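LPXTG cell wall surface protein (Streptococcus gordonii, PDB 4IGB) is a peptidoglycan-anchored surface protein whose N-terminal region, comprising the N1 and N2 domains, probably serves as an adhesin in attachment to host surfaces. Local coordinates at residues E16-T21 with R223-A228; S53-E58 with V155-A160; N229-E234 with S258-R263. All coordinates share one frame; numbering follows the deposited sequence.

Interaction 1. Residues E16-T21 with R223-A228; sequences EIKNGT and RLMNNA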
# COMPACT_ATOMS: atom_id res chain seq x y z
N GLU B 16 -12.49 5.97 8.84
CA GLU B 16 -12.02 5.02 9.84
C GLU B 16 -13.13 4.03 10.15
O GLU B 16 -14.22 4.42 10.57
CB GLU B 16 -11.57 5.73 11.12
CG GLU B 16 -10.33 6.57 10.98
CD GLU B 16 -9.87 7.12 12.31
OE1 GLU B 16 -10.73 7.59 13.08
OE2 GLU B 16 -8.65 7.11 12.59
N ILE B 17 -12.84 2.75 9.94
CA ILE B 17 -13.84 1.70 10.10
C ILE B 17 -13.41 0.67 11.12
O ILE B 17 -12.24 0.29 11.16
CB ILE B 17 -14.10 0.96 8.79
CG1 ILE B 17 -14.72 1.90 7.76
CG2 ILE B 17 -15.06 -0.22 9.00
CD1 ILE B 17 -15.00 1.21 6.47
N LYS B 18 -14.35 0.21 11.94
CA LYS B 18 -14.13 -0.94 12.80
C LYS B 18 -15.31 -1.89 12.62
O LYS B 18 -16.46 -1.49 12.77
CB LYS B 18 -14.00 -0.53 14.26
CG LYS B 18 -13.86 -1.72 15.20
CD LYS B 18 -13.73 -1.31 16.65
CE LYS B 18 -12.49 -0.50 16.89
NZ LYS B 18 -12.40 -0.02 18.30
N ASN B 19 -15.02 -3.14 12.29
CA ASN B 19 -16.08 -4.10 12.01
C ASN B 19 -15.56 -5.53 12.21
O ASN B 19 -14.49 -5.72 12.78
CB ASN B 19 -16.62 -3.90 10.60
CG ASN B 19 -15.56 -4.13 9.53
OD1 ASN B 19 -14.57 -4.80 9.77
ND2 ASN B 19 -15.79 -3.59 8.34
N GLY B 20 -16.32 -6.51 11.72
CA GLY B 20 -16.00 -7.91 11.96
C GLY B 20 -15.05 -8.53 10.96
O GLY B 20 -14.67 -9.70 11.08
N THR B 21 -14.64 -7.75 9.97
CA THR B 21 -13.70 -8.23 8.97
C THR B 21 -12.44 -8.83 9.59
O THR B 21 -11.84 -8.24 10.48
CB THR B 21 -13.32 -7.12 7.98
OG1 THR B 21 -14.44 -6.86 7.13
CG2 THR B 21 -12.15 -7.55 7.13
N ARG B 223 -8.77 3.63 7.16
CA ARG B 223 -8.16 2.86 8.24
C ARG B 223 -9.11 1.80 8.76
O ARG B 223 -10.18 2.11 9.31
CB ARG B 223 -7.71 3.76 9.39
CG ARG B 223 -7.02 2.98 10.50
CD ARG B 223 -7.63 3.27 11.86
NE ARG B 223 -8.98 2.74 11.98
CZ ARG B 223 -9.76 2.91 13.05
NH1 ARG B 223 -9.33 3.61 14.08
NH2 ARG B 223 -10.97 2.37 13.08
N LEU B 224 -8.74 0.54 8.59
CA LEU B 224 -9.60 -0.54 9.02
C LEU B 224 -9.09 -1.18 10.30
O LEU B 224 -7.91 -1.48 10.41
CB LEU B 224 -9.71 -1.61 7.93
CG LEU B 224 -10.43 -2.88 8.41
CD1 LEU B 224 -11.93 -2.64 8.49
CD2 LEU B 224 -10.13 -4.06 7.50
N MET B 225 -9.99 -1.38 11.26
CA MET B 225 -9.71 -2.18 12.44
C MET B 225 -10.75 -3.26 12.57
O MET B 225 -11.87 -3.13 12.09
CB MET B 225 -9.77 -1.36 13.71
CG MET B 225 -8.58 -0.51 14.00
SD MET B 225 -8.84 0.30 15.58
CE MET B 225 -7.25 1.14 15.78
N ASN B 226 -10.39 -4.34 13.24
CA ASN B 226 -11.35 -5.36 13.63
C ASN B 226 -11.89 -4.99 15.01
O ASN B 226 -11.20 -4.34 15.82
CB ASN B 226 -10.68 -6.73 13.63
CG ASN B 226 -11.59 -7.83 14.15
OD1 ASN B 226 -11.63 -8.08 15.34
ND2 ASN B 226 -12.30 -8.51 13.25
N ASN B 227 -13.15 -5.36 15.26
CA ASN B 227 -13.82 -5.09 16.53
C ASN B 227 -12.98 -5.41 17.77
O ASN B 227 -13.14 -4.78 18.82
CB ASN B 227 -15.15 -5.85 16.61
CG ASN B 227 -16.20 -5.26 15.69
OD1 ASN B 227 -16.33 -4.03 15.57
ND2 ASN B 227 -16.98 -6.12 15.04
N ALA B 228 -12.08 -6.38 17.65
CA ALA B 228 -11.32 -6.84 18.81
C ALA B 228 -10.05 -6.04 19.06
O ALA B 228 -9.29 -6.33 19.98
CB ALA B 228 -11.01 -8.33 18.68
O HOH W 1 -12.09 -2.30 19.68
O HOH W 2 -17.62 -1.65 15.81
O HOH W 3 -14.13 -10.45 13.86
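A parallel strand pair in a mixed sheet of the N1 domain joins Glu16-Asn19 to Arg223-Asn226, the short axes lying 4.7 Å apart at 19°. Ile17 uses both its backbone polar groups: N gives a hydrogen bond to Arg223 O, and O takes one from Met225 N. Arg223 NH2 adds a third bond, reaching Ile17 O at 3.1 Å from well above the carbonyl plane, although that oxygen lies close to the guanidinium plane. The Arg223 chain gets there by bending along its length (chi3 68°), which folds the guanidinium back across the strand pair. Its two faces are filled by Glu16 CB and Met225 CG. The Glu16 carboxylate stacks on it at 29° between planes, so the long salt bridge, OE2 to NH1 at 3.9 Å, is purely electrostatic; the directed bonds of these atoms run to Tyr216 and Gln233. Parallel pairing continues through Asn19 N to Met225 O and ends with Asn227 N on Asn19 O at 2.8 Å. On the other face of the sheet, Ile17 CG2 meets Leu224 CD1 at 4.0 Å, and Asn19 OD1 rests against the same methyl. Beyond the strands two Asx turns form, with Asn19 OD1 accepting from Thr21 N and Asn226 OD1 from Ala228 N. The remaining amide end of Asn226 crosses the gap, ND2 to Thr21 O at 2.8 Å. Lys18 lays its CG against Asn227 OD1 (3.4 Å), and a water links its NZ to Asn227 O; Asn227 ND2 is hydrogen-bonded to O of Pro1, a tag residue.

Interaction 2. Residues S53-E58 with V155-A160; sequences SNPHYE and VPYVDA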
# COMPACT_ATOMS: atom_id res chain seq x y z
N SER B 53 23.52 -15.34 7.73
CA SER B 53 22.96 -16.63 7.32
C SER B 53 22.55 -17.43 8.56
O SER B 53 23.38 -17.76 9.40
CB SER B 53 23.97 -17.41 6.49
OG SER B 53 23.41 -18.63 6.03
N ASN B 54 21.26 -17.75 8.68
CA ASN B 54 20.74 -18.37 9.89
C ASN B 54 21.12 -17.57 11.12
O ASN B 54 21.87 -18.06 11.97
CB ASN B 54 21.23 -19.81 10.03
CG ASN B 54 21.07 -20.61 8.76
OD1 ASN B 54 20.02 -20.57 8.11
ND2 ASN B 54 22.13 -21.33 8.38
N PRO B 55 20.63 -16.34 11.20
CA PRO B 55 20.99 -15.45 12.31
C PRO B 55 20.45 -15.94 13.65
O PRO B 55 19.40 -16.59 13.69
CB PRO B 55 20.31 -14.13 11.93
CG PRO B 55 19.14 -14.55 11.13
CD PRO B 55 19.55 -15.78 10.37
N HIS B 56 21.17 -15.64 14.72
CA HIS B 56 20.71 -15.96 16.06
C HIS B 56 19.86 -14.81 16.58
O HIS B 56 20.23 -13.64 16.42
CB HIS B 56 21.89 -16.21 16.99
CG HIS B 56 22.69 -17.43 16.64
ND1 HIS B 56 22.49 -18.65 17.24
CD2 HIS B 56 23.68 -17.61 15.74
CE1 HIS B 56 23.33 -19.53 16.72
NE2 HIS B 56 24.07 -18.93 15.81
N TYR B 57 18.72 -15.12 17.17
CA TYR B 57 17.80 -14.09 17.63
C TYR B 57 18.23 -13.44 18.94
O TYR B 57 18.33 -14.10 19.97
CB TYR B 57 16.38 -14.65 17.77
CG TYR B 57 15.37 -13.62 18.22
CD1 TYR B 57 14.73 -12.80 17.30
CD2 TYR B 57 15.06 -13.46 19.56
CE1 TYR B 57 13.82 -11.85 17.70
CE2 TYR B 57 14.14 -12.51 19.97
CZ TYR B 57 13.52 -11.71 19.03
OH TYR B 57 12.61 -10.77 19.44
N GLU B 58 18.49 -12.14 18.87
CA GLU B 58 18.79 -11.34 20.07
C GLU B 58 20.19 -11.54 20.70
O GLU B 58 20.87 -10.56 21.02
CB GLU B 58 17.70 -11.49 21.14
CG GLU B 58 17.99 -10.65 22.39
CD GLU B 58 16.80 -10.51 23.30
OE1 GLU B 58 15.88 -11.36 23.24
OE2 GLU B 58 16.77 -9.53 24.07
N VAL B 155 16.05 -5.34 18.17
CA VAL B 155 16.48 -6.66 18.60
C VAL B 155 17.58 -7.14 17.66
O VAL B 155 17.33 -7.37 16.48
CB VAL B 155 15.33 -7.67 18.56
CG1 VAL B 155 15.81 -8.99 19.11
CG2 VAL B 155 14.14 -7.15 19.36
N PRO B 156 18.81 -7.30 18.18
CA PRO B 156 19.90 -7.76 17.32
C PRO B 156 19.62 -9.10 16.64
O PRO B 156 18.92 -9.98 17.17
CB PRO B 156 21.06 -7.94 18.31
CG PRO B 156 20.71 -7.11 19.48
CD PRO B 156 19.23 -7.16 19.58
N TYR B 157 20.18 -9.23 15.45
CA TYR B 157 20.39 -10.54 14.84
C TYR B 157 21.89 -10.66 14.70
O TYR B 157 22.55 -9.73 14.25
CB TYR B 157 19.70 -10.63 13.49
CG TYR B 157 18.21 -10.67 13.63
CD1 TYR B 157 17.56 -11.88 13.86
CD2 TYR B 157 17.44 -9.51 13.57
CE1 TYR B 157 16.19 -11.93 14.01
CE2 TYR B 157 16.07 -9.55 13.71
CZ TYR B 157 15.45 -10.77 13.94
OH TYR B 157 14.09 -10.85 14.09
N VAL B 158 22.44 -11.80 15.10
CA VAL B 158 23.88 -11.93 15.15
C VAL B 158 24.36 -13.31 14.71
O VAL B 158 23.60 -14.29 14.69
CB VAL B 158 24.43 -11.64 16.58
CG1 VAL B 158 23.96 -10.28 17.07
CG2 VAL B 158 24.02 -12.74 17.55
N ASP B 159 25.63 -13.36 14.34
CA ASP B 159 26.36 -14.62 14.24
C ASP B 159 27.76 -14.40 14.82
O ASP B 159 28.07 -13.31 15.30
CB ASP B 159 26.39 -15.16 12.81
CG ASP B 159 27.15 -14.27 11.85
OD1 ASP B 159 27.83 -13.32 12.30
OD2 ASP B 159 27.08 -14.54 10.63
N ALA B 160 28.59 -15.43 14.77
CA ALA B 160 29.90 -15.39 15.41
C ALA B 160 30.76 -14.24 14.91
O ALA B 160 31.54 -13.66 15.66
CB ALA B 160 30.62 -16.71 15.20
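Tyr57 and Tyr157 lie opposite each other across a short two-stranded antiparallel ribbon in the N1 domain, as a non-hydrogen-bonded pair with both side chains on one face. Their rings form an offset edge-to-face pair, centroids 5.7 Å apart and planes at 75°, the edge of Tyr57 being turned to the face of Tyr157. With CG opposite its own N (chi1 -179°), Tyr57 carries its ring to where CD1 comes near Tyr157 CE1 and Val155 CG1 sits over one face, 4.0 Å from the ring centroid, in a CH-pi contact. The same methyl touches Glu58 CB. Pro55 CB packs on Tyr157 CB at 3.9 Å. His56 and Val158 make the hydrogen-bonded pair, with His56 N to Val158 O at 2.8 Å and the return bond, Val158 N to His56 O, longer at 3.2 Å. The imidazole sets its edge near Val158 O, while its ND1 is bonded to Gly62 O. Glu58 N closes the ribbon on Pro156 O. With Tyr157 OH held by Glu151 and Trp145, the buried ring has a fixed polar end, and its position against Tyr57 rests largely on dispersion, in an offset contact near its rim.

Interaction 3. Residues N229-E234 with S258-R263; sequences NVLVQE and SGLALR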
# COMPACT_ATOMS: atom_id res chain seq x y z
N ASN B 229 -9.81 -5.03 18.24
CA ASN B 229 -8.61 -4.20 18.41
C ASN B 229 -8.50 -3.57 19.80
O ASN B 229 -9.47 -3.01 20.31
CB ASN B 229 -8.57 -3.10 17.35
CG ASN B 229 -7.23 -2.41 17.31
OD1 ASN B 229 -6.91 -1.60 18.18
ND2 ASN B 229 -6.43 -2.74 16.30
N VAL B 230 -7.30 -3.64 20.40
CA VAL B 230 -7.06 -3.13 21.75
C VAL B 230 -5.95 -2.09 21.79
O VAL B 230 -5.51 -1.69 22.86
CB VAL B 230 -6.63 -4.26 22.72
CG1 VAL B 230 -7.70 -5.36 22.79
CG2 VAL B 230 -5.28 -4.83 22.30
N LEU B 231 -5.49 -1.67 20.62
CA LEU B 231 -4.43 -0.66 20.55
C LEU B 231 -5.00 0.69 20.96
O LEU B 231 -6.16 0.99 20.69
CB LEU B 231 -3.87 -0.57 19.13
CG LEU B 231 -3.39 -1.90 18.54
CD1 LEU B 231 -2.92 -1.69 17.11
CD2 LEU B 231 -2.30 -2.52 19.40
N VAL B 232 -4.20 1.49 21.64
CA VAL B 232 -4.62 2.86 21.88
C VAL B 232 -4.29 3.68 20.63
O VAL B 232 -3.16 3.64 20.13
CB VAL B 232 -3.92 3.47 23.11
CG1 VAL B 232 -4.04 4.99 23.11
CG2 VAL B 232 -4.51 2.88 24.39
N GLN B 233 -5.28 4.40 20.10
CA GLN B 233 -5.04 5.28 18.97
C GLN B 233 -4.90 6.70 19.48
O GLN B 233 -5.81 7.26 20.08
CB GLN B 233 -6.15 5.21 17.92
CG GLN B 233 -5.92 6.21 16.78
CD GLN B 233 -6.88 6.01 15.63
OE1 GLN B 233 -7.22 4.88 15.27
NE2 GLN B 233 -7.33 7.12 15.05
N GLU B 234 -3.74 7.27 19.24
CA GLU B 234 -3.42 8.54 19.83
C GLU B 234 -3.12 9.54 18.73
O GLU B 234 -2.13 9.40 18.02
CB GLU B 234 -2.22 8.37 20.74
CG GLU B 234 -1.56 9.64 21.16
CD GLU B 234 -0.42 9.37 22.10
OE1 GLU B 234 -0.70 8.91 23.23
OE2 GLU B 234 0.74 9.58 21.69
N SER B 258 -4.01 -6.76 17.71
CA SER B 258 -2.89 -5.84 17.81
C SER B 258 -2.39 -5.33 16.45
O SER B 258 -1.24 -4.90 16.34
CB SER B 258 -1.74 -6.50 18.58
OG SER B 258 -1.26 -7.65 17.90
N GLY B 259 -3.24 -5.35 15.44
CA GLY B 259 -2.88 -4.86 14.12
C GLY B 259 -3.98 -4.06 13.44
O GLY B 259 -5.06 -3.88 14.00
N LEU B 260 -3.71 -3.56 12.24
CA LEU B 260 -4.70 -2.77 11.53
C LEU B 260 -4.29 -2.63 10.08
O LEU B 260 -3.18 -3.00 9.72
CB LEU B 260 -4.85 -1.38 12.17
CG LEU B 260 -3.63 -0.45 12.11
CD1 LEU B 260 -4.05 1.00 12.17
CD2 LEU B 260 -2.65 -0.77 13.22
N ALA B 261 -5.18 -2.07 9.25
CA ALA B 261 -4.91 -1.89 7.84
C ALA B 261 -5.17 -0.45 7.44
O ALA B 261 -6.16 0.15 7.85
CB ALA B 261 -5.75 -2.84 6.99
N LEU B 262 -4.27 0.08 6.62
CA LEU B 262 -4.29 1.48 6.20
C LEU B 262 -4.12 1.59 4.69
O LEU B 262 -3.14 1.06 4.12
CB LEU B 262 -3.15 2.25 6.88
CG LEU B 262 -3.10 2.24 8.42
CD1 LEU B 262 -1.71 2.02 8.94
CD2 LEU B 262 -3.64 3.56 8.97
N ARG B 263 -5.07 2.23 4.04
CA ARG B 263 -4.99 2.53 2.61
C ARG B 263 -4.66 4.01 2.44
O ARG B 263 -5.42 4.87 2.88
CB ARG B 263 -6.30 2.20 1.91
CG ARG B 263 -6.37 2.72 0.46
CD ARG B 263 -7.79 2.97 0.02
NE ARG B 263 -8.60 1.74 -0.08
CZ ARG B 263 -9.93 1.76 -0.14
NH1 ARG B 263 -10.57 2.92 -0.09
NH2 ARG B 263 -10.61 0.62 -0.25
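Apolar packing carries most of this contact, in which Leu231, just ahead of strand 232-235, points its side chain at the Ser258-Leu260 backbone leading into strand 261-264. Leu231 keeps CG beside its own N (chi1 -54°) and extends beyond it (chi2 177°), so that both methyls reach across. CD2 lies 3.7 Å from Ser258 CA, and CD1 lies 3.7 Å from Ser258 O. The same CD1 meets Leu260 CD2 at 4.0 Å, a methyl-to-methyl touch; behind it Leu260 packs on Trp242 and on Arg223. The polar part centres on Asn229. Its OD1 accepts from Leu231 N at 2.8 Å, with the donor above the carbonyl plane, closing an Asx turn that ties the amide to the bend preceding the strand. Its ND2 comes within 2.9 Å of Gly259 O. Ser258 OG is hydrogen-bonded with Thr248 OG1 and with Glu254 O; Thr248 is itself a ligand of the bound sodium ion, consistent with a second-shell place for Ser258. Only 196 Å² is buried in all; with methyls laid on backbone atoms and one neighbouring methyl, the leucine part of the contact rests on dispersion, while the Asx turn fixes the local course of the chain.

In the fold
All three contacts lie in the N1 domain. Interactions 1 and 3 adjoin, their centres 9 Å apart: strand 220-226 is flanked in its mixed sheet by 14-19 and 261-264, with Leu224 N probably bonded to Ala261 O at 2.7 Å. Residues 229-234 follow directly on 223-228, leading the chain from this sheet to edge strand 232-235 of the eight-stranded sheet, while Arg223 NH1 meets Gln233 OE1 across the gap. Interaction 2 stands apart, about 36 Å between centres from interaction 1 and 29 Å from interaction 3. In sequence it is nested within the loop closed by interaction 1, and interaction 3 follows both. Segment 16-21 thus joins the start of the domain to its later strands.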